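Local coordinates for metallophosphoesterase (Clostridium thermocellum, PDB 4J6O), which probably removes 2',3' phosphates from RNA ends as the manganese-dependent phosphatase component of the bacterial Pnkp-Hen1 RNA repair system, at residues E160-Q163 against G168-R171; E75-V80 against E120-E125; D97-R102 against R107-T112; L79-V84 against Q127-E132. All blocks are in the same frame, centred on the assembly; numbering follows the deposited sequence.

Contacts 2 and 4 are neighbours on helix 73-86, their centres 8 Å apart, and F129 joins them: its ring takes the end of M81 in contact 4 and lies against K78, L77 and L122 of contact 2. Contact 3, nested in the chain between the two halves of contact 2, meets it where L100 CD1 approaches L122 CD1 at 4.2 Å. Contact 1 lies on the opposite side of the chain's centre from contact 2, their centres 31 Å apart, and it touches contact 3, where R171 packs on V98 and nears R102. The manganese, bound by D19, H21 and D65, is about 11 Å from the side chain of K99 and about 13 Å from that of L77.

Contact 1 of 4, residues E160-Q163 against G168-R171; sequences EEFQ and GKVR
In the loop that connects strand 151-154 to helix 168-176, a short 3-10 turn at 160-162 folds back on the first turn of the helix, and F162 meets V170 there. The two side chains slide past each other in opposite directions. With CG opposite its carbonyl carbon (chi1 -78°), F162 brings CB and the near end of its ring to the valine, and V170 CG2 comes within 3.8 Å of F162 CG. The same methyl makes an off-centre CH-pi contact, 4.3 Å from the ring centroid and 28° off the ring normal. The other branch, V170 CG1, is 3.6 Å from F162 O and also lies against F162 CB, which both methyls touch. At the far end of the ring, F162 CZ is 4.3 Å from K169 CG, where the aliphatic part of the lysine chain passes by. Within the turn, Q163 N donates to E160 O, while Q163 NE2 reaches M158 O and Y198 OH, tying the loop to its surroundings. M158 and R165 also touch V170. The contact is mostly apolar, with F162 and V170 buried, a local packing of a strand-to-helix connection in the calcineurin-like phosphoesterase fold.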
# COMPACT_ATOMS: atom_id res chain seq x y z
N GLU A 160 -1.06 8.56 17.02
CA GLU A 160 -2.34 9.13 17.44
C GLU A 160 -2.52 10.62 17.16
O GLU A 160 -3.55 11.03 16.62
CB GLU A 160 -2.57 8.87 18.93
CG GLU A 160 -3.89 9.43 19.42
CD GLU A 160 -4.23 8.99 20.82
OE1 GLU A 160 -3.40 8.29 21.46
OE2 GLU A 160 -5.33 9.34 21.28
N GLU A 161 -1.50 11.40 17.52
CA GLU A 161 -1.52 12.86 17.41
C GLU A 161 -1.79 13.35 15.98
O GLU A 161 -2.28 14.45 15.79
CB GLU A 161 -0.16 13.42 17.92
CG GLU A 161 0.06 14.92 17.77
CD GLU A 161 1.53 15.35 17.97
OE1 GLU A 161 2.40 14.49 18.27
OE2 GLU A 161 1.83 16.57 17.83
N PHE A 162 -1.47 12.52 14.98
CA PHE A 162 -1.48 12.98 13.60
C PHE A 162 -2.75 12.45 12.88
O PHE A 162 -3.08 12.85 11.78
CB PHE A 162 -0.29 12.37 12.85
CG PHE A 162 1.03 13.02 13.11
CD1 PHE A 162 1.20 14.05 14.03
CD2 PHE A 162 2.12 12.60 12.39
CE1 PHE A 162 2.45 14.61 14.22
CE2 PHE A 162 3.38 13.16 12.57
CZ PHE A 162 3.54 14.18 13.48
N GLN A 163 -3.43 11.50 13.50
CA GLN A 163 -4.60 10.93 12.86
C GLN A 163 -5.67 11.97 12.58
O GLN A 163 -6.05 12.76 13.44
CB GLN A 163 -5.18 9.77 13.65
CG GLN A 163 -4.25 8.56 13.71
CD GLN A 163 -4.75 7.52 14.68
OE1 GLN A 163 -5.81 7.67 15.24
NE2 GLN A 163 -3.95 6.49 14.93
N GLY A 168 1.41 18.75 5.93
CA GLY A 168 2.48 18.11 5.14
C GLY A 168 3.30 17.09 5.94
O GLY A 168 3.69 16.02 5.44
N LYS A 169 3.57 17.44 7.19
CA LYS A 169 4.24 16.56 8.14
C LYS A 169 3.50 15.27 8.36
O LYS A 169 4.13 14.23 8.50
CB LYS A 169 4.42 17.28 9.47
CG LYS A 169 5.35 16.56 10.45
CD LYS A 169 5.71 17.49 11.63
CE LYS A 169 6.95 17.03 12.43
NZ LYS A 169 7.36 18.09 13.41
N VAL A 170 2.16 15.29 8.36
CA VAL A 170 1.40 14.05 8.51
C VAL A 170 1.51 13.19 7.26
O VAL A 170 1.61 11.94 7.36
CB VAL A 170 -0.07 14.34 8.85
CG1 VAL A 170 -0.86 13.03 8.98
CG2 VAL A 170 -0.14 15.13 10.15
N ARG A 171 1.55 13.81 6.09
CA ARG A 171 1.70 13.03 4.88
C ARG A 171 3.11 12.40 4.84
O ARG A 171 3.27 11.22 4.49
CB ARG A 171 1.41 13.86 3.64
CG ARG A 171 1.76 13.12 2.39
CD ARG A 171 1.62 13.98 1.15
NE ARG A 171 1.31 13.15 -0.02
CZ ARG A 171 2.13 12.92 -1.04
NH1 ARG A 171 3.36 13.47 -1.10
NH2 ARG A 171 1.70 12.14 -2.03

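Contact 2 of 4, residues E75-V80 against E120-E125; sequences EVLKLV and EQLAKE
K78 sets CG beside its backbone N (chi1 -69°) and then runs extended to NZ, while E125 bends at chi2 (-73°) to turn its carboxylate toward the lysine; the two side chains come from opposite directions and meet in a salt bridge. K78 NZ donates to E125 OE1 at 3.2 Å, arriving on the syn side but 32° out of the carboxylate plane. A weak bond of 3.3 Å from K78 NZ to E125 OE2 makes the grip two-pronged. In one of two conformers of E75, one helical turn back, OE2 also takes a weak bond of 3.4 Å from K78 NZ, an arm that remains doubtful; OE1 of this conformer is bonded to Y50 OH. The ring of F129 adds a cation-pi partner for K78. Beside these charges L77 CD1 meets L122 CD2 at 4.4 Å, a light apolar touch that F129 reinforces by packing on both leucines. E125 closes a type I turn, with E125 N bonded to L122 O at 2.9 Å, which fixes the residue presenting the carboxylate. The arrangement is a salt-bridge network resting chiefly on K78 and E125, joining helix 73-86 to the turn after helix 115-122.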
# COMPACT_ATOMS: atom_id res chain seq x y z
N GLU A 75 0.19 -4.40 -14.62
CA GLU A 75 -1.06 -5.13 -14.40
C GLU A 75 -1.60 -4.81 -13.01
O GLU A 75 -2.81 -4.61 -12.86
CB GLU A 75 -0.88 -6.64 -14.57
CG GLU A 75 -0.59 -7.07 -16.01
CD GLU A 75 -1.47 -6.36 -17.04
OE1 GLU A 75 -2.71 -6.49 -16.97
OE2 GLU A 75 -0.90 -5.68 -17.93
N VAL A 76 -0.70 -4.77 -12.00
CA VAL A 76 -1.14 -4.34 -10.68
C VAL A 76 -1.77 -2.94 -10.76
O VAL A 76 -2.82 -2.68 -10.19
CB VAL A 76 0.03 -4.30 -9.66
CG1 VAL A 76 -0.39 -3.65 -8.35
CG2 VAL A 76 0.54 -5.73 -9.38
N LEU A 77 -1.11 -2.04 -11.47
CA LEU A 77 -1.63 -0.68 -11.56
C LEU A 77 -2.99 -0.65 -12.22
O LEU A 77 -3.93 0.02 -11.75
CB LEU A 77 -0.65 0.20 -12.35
CG LEU A 77 0.51 0.69 -11.50
CD1 LEU A 77 1.59 1.22 -12.43
CD2 LEU A 77 0.05 1.76 -10.54
N LYS A 78 -3.12 -1.38 -13.32
CA LYS A 78 -4.42 -1.37 -14.02
C LYS A 78 -5.53 -1.90 -13.12
O LYS A 78 -6.64 -1.40 -13.11
CB LYS A 78 -4.32 -2.21 -15.29
CG LYS A 78 -3.43 -1.59 -16.34
CD LYS A 78 -3.16 -2.53 -17.47
CE LYS A 78 -2.03 -2.00 -18.32
NZ LYS A 78 -1.94 -2.81 -19.52
N LEU A 79 -5.22 -2.98 -12.42
CA LEU A 79 -6.21 -3.61 -11.57
C LEU A 79 -6.60 -2.65 -10.45
O LEU A 79 -7.77 -2.42 -10.22
CB LEU A 79 -5.70 -4.96 -11.02
CG LEU A 79 -6.66 -5.64 -10.05
CD1 LEU A 79 -7.83 -6.17 -10.88
CD2 LEU A 79 -5.96 -6.81 -9.31
N VAL A 80 -5.61 -2.11 -9.72
CA VAL A 80 -5.92 -1.26 -8.59
C VAL A 80 -6.63 0.06 -8.98
O VAL A 80 -7.61 0.47 -8.34
CB VAL A 80 -4.63 -0.92 -7.79
CG1 VAL A 80 -4.94 0.05 -6.69
CG2 VAL A 80 -4.07 -2.21 -7.25
N GLU A 120 10.95 0.11 -16.79
CA GLU A 120 11.06 -0.73 -17.98
C GLU A 120 9.74 -1.41 -18.33
O GLU A 120 9.44 -1.64 -19.50
CB GLU A 120 12.19 -1.74 -17.82
CG GLU A 120 11.92 -2.86 -16.89
CD GLU A 120 13.17 -3.68 -16.61
OE1 GLU A 120 14.29 -3.17 -16.85
OE2 GLU A 120 13.03 -4.84 -16.16
N GLN A 121 8.93 -1.67 -17.31
CA GLN A 121 7.59 -2.19 -17.56
C GLN A 121 6.62 -1.10 -18.05
O GLN A 121 5.77 -1.35 -18.91
CB GLN A 121 7.08 -2.93 -16.32
CG GLN A 121 7.92 -4.20 -16.05
CD GLN A 121 7.50 -4.89 -14.75
OE1 GLN A 121 6.34 -4.85 -14.40
NE2 GLN A 121 8.48 -5.46 -14.01
N LEU A 122 6.74 0.10 -17.51
CA LEU A 122 5.89 1.21 -17.94
C LEU A 122 6.17 1.60 -19.39
O LEU A 122 5.26 2.00 -20.13
CB LEU A 122 6.09 2.44 -17.04
CG LEU A 122 5.19 2.50 -15.81
CD1 LEU A 122 5.42 3.82 -15.13
CD2 LEU A 122 3.72 2.32 -16.15
N ALA A 123 7.43 1.47 -19.77
CA ALA A 123 7.89 1.82 -21.11
C ALA A 123 7.12 1.08 -22.19
O ALA A 123 6.96 1.58 -23.30
CB ALA A 123 9.37 1.53 -21.24
N LYS A 124 6.65 -0.12 -21.87
CA LYS A 124 5.88 -0.92 -22.82
C LYS A 124 4.41 -0.48 -22.99
O LYS A 124 3.68 -1.07 -23.78
CB LYS A 124 5.92 -2.39 -22.39
CG LYS A 124 7.33 -2.91 -22.12
CD LYS A 124 7.32 -4.34 -21.57
CE LYS A 124 8.74 -4.86 -21.34
NZ LYS A 124 8.80 -6.35 -21.18
N GLU A 125 3.98 0.54 -22.25
CA GLU A 125 2.59 0.99 -22.26
C GLU A 125 2.48 2.29 -23.01
O GLU A 125 3.48 3.00 -23.12
CB GLU A 125 2.10 1.23 -20.83
CG GLU A 125 2.09 -0.01 -19.95
CD GLU A 125 0.97 -0.96 -20.32
OE1 GLU A 125 1.10 -2.17 -20.06
OE2 GLU A 125 -0.04 -0.49 -20.88

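Contact 3 of 4, residues D97-R102 against R107-T112; sequences DVKLLR and RDVQIT
R102 lies alongside R107, the two side chains pointing the same way with their guanidinium planes 15° apart. R102 CG sits over one face of the R107 guanidinium, offset toward its rim, and R102 CD comes to 3.4 Å from R107 NH1. The two charges are close, with R102 NE 3.8 Å from R107 NH1, but R102 NH1 is bonded to Y176 OH. Next to this pair the backbone closes the loop: R107 N donates to R102 O at 2.9 Å. On the other flank K99, which starts with CG trans to N (chi1 169°) and stays extended beyond, passes V109, where K99 CE is 3.7 Å from V109 CG2. K99 NZ then donates to Q110 O at 2.9 Å, with a C=O...donor angle of 150°. T112, whose side chain crosses the lysine at about a right angle, has OG1 3.0 Å from K99 NZ, and a water that accepts from K99 NZ probably donates to T112 O. The lysine thus anchors the loop after helix 95-104 through a main-chain carbonyl, probably with help from the water, whereas the arginine pair brings two like charges together at the surface, R102 methylenes packing against the R107 guanidinium while Y176 OH holds the R102 end.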
# COMPACT_ATOMS: atom_id res chain seq x y z
N ASP A 97 5.46 4.59 -4.52
CA ASP A 97 4.48 5.16 -5.46
C ASP A 97 4.75 6.66 -5.69
O ASP A 97 4.75 7.14 -6.84
CB ASP A 97 3.05 4.99 -4.90
CG ASP A 97 2.74 3.50 -4.52
OD1 ASP A 97 3.12 2.58 -5.25
OD2 ASP A 97 2.12 3.33 -3.47
N VAL A 98 4.92 7.38 -4.60
CA VAL A 98 5.15 8.84 -4.64
C VAL A 98 6.47 9.15 -5.32
O VAL A 98 6.60 10.13 -6.07
CB VAL A 98 5.09 9.44 -3.21
CG1 VAL A 98 5.62 10.89 -3.15
CG2 VAL A 98 3.65 9.39 -2.74
N LYS A 99 7.49 8.32 -5.06
CA LYS A 99 8.76 8.55 -5.74
C LYS A 99 8.59 8.32 -7.25
O LYS A 99 9.17 9.03 -8.07
CB LYS A 99 9.83 7.63 -5.20
CG LYS A 99 11.12 7.62 -6.03
CD LYS A 99 12.27 7.06 -5.19
CE LYS A 99 13.52 6.90 -6.03
NZ LYS A 99 14.49 6.00 -5.37
N LEU A 100 7.78 7.33 -7.63
CA LEU A 100 7.54 7.10 -9.04
C LEU A 100 6.86 8.29 -9.65
O LEU A 100 7.20 8.69 -10.78
CB LEU A 100 6.66 5.86 -9.28
CG LEU A 100 6.16 5.67 -10.73
CD1 LEU A 100 7.28 5.40 -11.74
CD2 LEU A 100 5.10 4.53 -10.77
N LEU A 101 5.87 8.84 -8.93
CA LEU A 101 5.17 10.05 -9.41
C LEU A 101 6.15 11.21 -9.65
O LEU A 101 6.08 11.89 -10.70
CB LEU A 101 4.03 10.46 -8.48
CG LEU A 101 3.34 11.79 -8.80
CD1 LEU A 101 2.79 11.76 -10.18
CD2 LEU A 101 2.25 12.08 -7.82
N ARG A 102 7.09 11.41 -8.73
CA ARG A 102 8.09 12.48 -8.90
C ARG A 102 8.94 12.22 -10.13
O ARG A 102 9.26 13.15 -10.85
CB ARG A 102 8.98 12.57 -7.66
CG ARG A 102 8.21 13.14 -6.51
CD ARG A 102 8.93 13.05 -5.19
NE ARG A 102 8.06 13.57 -4.15
CZ ARG A 102 8.14 13.24 -2.87
NH1 ARG A 102 9.07 12.39 -2.46
NH2 ARG A 102 7.28 13.77 -2.00
N ARG A 107 11.36 14.63 -12.18
CA ARG A 107 12.47 14.75 -11.24
C ARG A 107 13.52 13.66 -11.47
O ARG A 107 13.18 12.47 -11.71
CB ARG A 107 12.00 14.75 -9.79
CG ARG A 107 13.13 14.92 -8.82
CD ARG A 107 12.58 15.03 -7.43
NE ARG A 107 11.63 16.13 -7.33
CZ ARG A 107 10.93 16.41 -6.24
NH1 ARG A 107 11.07 15.65 -5.16
NH2 ARG A 107 10.09 17.45 -6.23
N ASP A 108 14.79 14.03 -11.40
CA ASP A 108 15.84 13.08 -11.73
C ASP A 108 16.23 12.29 -10.49
O ASP A 108 17.32 12.46 -9.95
CB ASP A 108 17.06 13.84 -12.28
CG ASP A 108 17.99 12.95 -13.09
OD1 ASP A 108 17.81 11.71 -13.10
OD2 ASP A 108 18.93 13.51 -13.73
N VAL A 109 15.33 11.41 -10.05
CA VAL A 109 15.52 10.67 -8.80
C VAL A 109 16.45 9.48 -8.98
O VAL A 109 16.67 9.01 -10.10
CB VAL A 109 14.19 10.14 -8.26
CG1 VAL A 109 13.14 11.23 -8.21
CG2 VAL A 109 13.70 8.93 -9.10
N GLN A 110 16.98 8.98 -7.88
CA GLN A 110 17.86 7.82 -7.93
C GLN A 110 17.09 6.58 -8.35
O GLN A 110 16.03 6.29 -7.78
CB GLN A 110 18.48 7.57 -6.57
CG GLN A 110 19.41 8.68 -6.12
CD GLN A 110 20.17 8.30 -4.87
OE1 GLN A 110 19.77 7.38 -4.15
NE2 GLN A 110 21.26 9.00 -4.61
N ILE A 111 17.62 5.84 -9.32
CA ILE A 111 16.96 4.60 -9.76
C ILE A 111 17.38 3.41 -8.88
O ILE A 111 18.41 2.77 -9.11
CB ILE A 111 17.24 4.30 -11.23
CG1 ILE A 111 16.89 5.51 -12.11
CG2 ILE A 111 16.48 3.03 -11.70
CD1 ILE A 111 15.52 6.12 -11.88
N THR A 112 16.60 3.16 -7.85
CA THR A 112 16.97 2.19 -6.83
C THR A 112 15.75 1.43 -6.33
O THR A 112 14.60 1.85 -6.53
CB THR A 112 17.58 2.91 -5.61
OG1 THR A 112 16.71 3.96 -5.21
CG2 THR A 112 18.95 3.52 -5.98
O HOH W 1 12.77 3.42 -5.30

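Contact 4 of 4, residues L79-V84 against Q127-E132; sequences LVMGMV and QEFIEE
Apolar packing between helix 73-86 and helix 127-138, two helices of the calcineurin-like alpha/beta fold, rests here on M81 and F129. The methionine chain bends at chi3 (-83°), turning its methyl toward the aromatic ring, while F129 swings its ring to the far side from its backbone N (chi1 179°) and so carries it out to meet the methyl. The side chains run at a slant to one another, and M81 CE approaches the ring obliquely, 3.5 Å from F129 CE1 and 3.7 Å from F129 CZ. Both residues are buried, and M81 also packs on V133 and F136 further along helix 127-138, so the methionine serves as a link to more than one turn of that helix.

Polar groups contribute little between the two segments, whose backbones come nearest at M81 and E132, with M81 CA and E132 CA 8.8 Å apart. The E132 side chain has its polar partner outside them: OE2 is hydrogen-bonded to S47 OG. What E132 offers the methionine is backbone, its carbonyl O standing 4.0 Å from M81 SD.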
# COMPACT_ATOMS: atom_id res chain seq x y z
N LEU A 79 -5.22 -2.98 -12.42
CA LEU A 79 -6.21 -3.61 -11.57
C LEU A 79 -6.60 -2.65 -10.45
O LEU A 79 -7.77 -2.42 -10.22
CB LEU A 79 -5.70 -4.96 -11.02
CG LEU A 79 -6.66 -5.64 -10.05
CD1 LEU A 79 -7.83 -6.17 -10.88
CD2 LEU A 79 -5.96 -6.81 -9.31
N VAL A 80 -5.61 -2.11 -9.72
CA VAL A 80 -5.92 -1.26 -8.59
C VAL A 80 -6.63 0.06 -8.98
O VAL A 80 -7.61 0.47 -8.34
CB VAL A 80 -4.63 -0.92 -7.79
CG1 VAL A 80 -4.94 0.05 -6.69
CG2 VAL A 80 -4.07 -2.21 -7.25
N MET A 81 -6.16 0.66 -10.07
CA MET A 81 -6.83 1.87 -10.55
C MET A 81 -8.30 1.67 -10.94
O MET A 81 -9.17 2.50 -10.62
CB MET A 81 -6.04 2.43 -11.73
CG MET A 81 -4.76 3.00 -11.23
SD MET A 81 -3.97 3.90 -12.53
CE MET A 81 -3.23 2.56 -13.28
N GLY A 82 -8.59 0.54 -11.59
CA GLY A 82 -9.96 0.17 -11.88
C GLY A 82 -10.83 -0.06 -10.64
O GLY A 82 -12.02 0.21 -10.64
N MET A 83 -10.23 -0.60 -9.59
CA MET A 83 -10.94 -0.86 -8.36
C MET A 83 -11.28 0.41 -7.66
O MET A 83 -12.37 0.54 -7.09
CB MET A 83 -10.10 -1.79 -7.46
CG MET A 83 -10.02 -3.19 -8.07
SD MET A 83 -9.03 -4.33 -7.08
CE MET A 83 -10.04 -4.53 -5.71
N VAL A 84 -10.35 1.35 -7.67
CA VAL A 84 -10.59 2.62 -7.00
C VAL A 84 -11.68 3.30 -7.82
O VAL A 84 -12.59 3.89 -7.26
CB VAL A 84 -9.31 3.45 -6.93
CG1 VAL A 84 -9.60 4.86 -6.45
CG2 VAL A 84 -8.30 2.78 -5.96
N GLN A 127 1.00 6.27 -23.76
CA GLN A 127 1.24 7.48 -22.99
C GLN A 127 0.03 7.90 -22.18
O GLN A 127 0.17 8.40 -21.07
CB GLN A 127 1.59 8.62 -23.93
CG GLN A 127 1.88 9.91 -23.22
CD GLN A 127 3.07 9.79 -22.29
OE1 GLN A 127 4.05 9.12 -22.60
NE2 GLN A 127 2.98 10.44 -21.13
N GLU A 128 -1.15 7.72 -22.75
CA GLU A 128 -2.38 8.03 -22.03
C GLU A 128 -2.49 7.20 -20.74
O GLU A 128 -3.02 7.68 -19.75
CB GLU A 128 -3.63 7.87 -22.91
CG GLU A 128 -3.90 6.45 -23.41
CD GLU A 128 -3.32 6.18 -24.80
OE1 GLU A 128 -3.82 5.24 -25.47
OE2 GLU A 128 -2.37 6.88 -25.22
N PHE A 129 -1.99 5.97 -20.75
CA PHE A 129 -1.95 5.17 -19.53
C PHE A 129 -0.95 5.74 -18.54
O PHE A 129 -1.18 5.74 -17.34
CB PHE A 129 -1.61 3.71 -19.79
CG PHE A 129 -1.53 2.88 -18.53
CD1 PHE A 129 -2.68 2.61 -17.80
CD2 PHE A 129 -0.32 2.36 -18.09
CE1 PHE A 129 -2.62 1.83 -16.63
CE2 PHE A 129 -0.25 1.58 -16.92
CZ PHE A 129 -1.39 1.32 -16.20
N ILE A 130 0.18 6.21 -19.04
CA ILE A 130 1.16 6.80 -18.16
C ILE A 130 0.59 8.05 -17.48
O ILE A 130 0.80 8.28 -16.30
CB ILE A 130 2.46 7.07 -18.92
CG1 ILE A 130 3.02 5.73 -19.39
CG2 ILE A 130 3.45 7.79 -18.04
CD1 ILE A 130 4.52 5.65 -19.41
N GLU A 131 -0.20 8.82 -18.21
CA GLU A 131 -0.82 9.99 -17.60
C GLU A 131 -1.91 9.59 -16.60
O GLU A 131 -2.12 10.27 -15.59
CB GLU A 131 -1.39 10.93 -18.68
N GLU A 132 -2.62 8.51 -16.88
CA GLU A 132 -3.60 7.99 -15.94
C GLU A 132 -2.95 7.59 -14.60
O GLU A 132 -3.53 7.77 -13.53
CB GLU A 132 -4.33 6.80 -16.55
CG GLU A 132 -5.78 6.77 -16.21
CD GLU A 132 -6.42 5.44 -16.51
OE1 GLU A 132 -5.79 4.64 -17.25
OE2 GLU A 132 -7.53 5.19 -15.99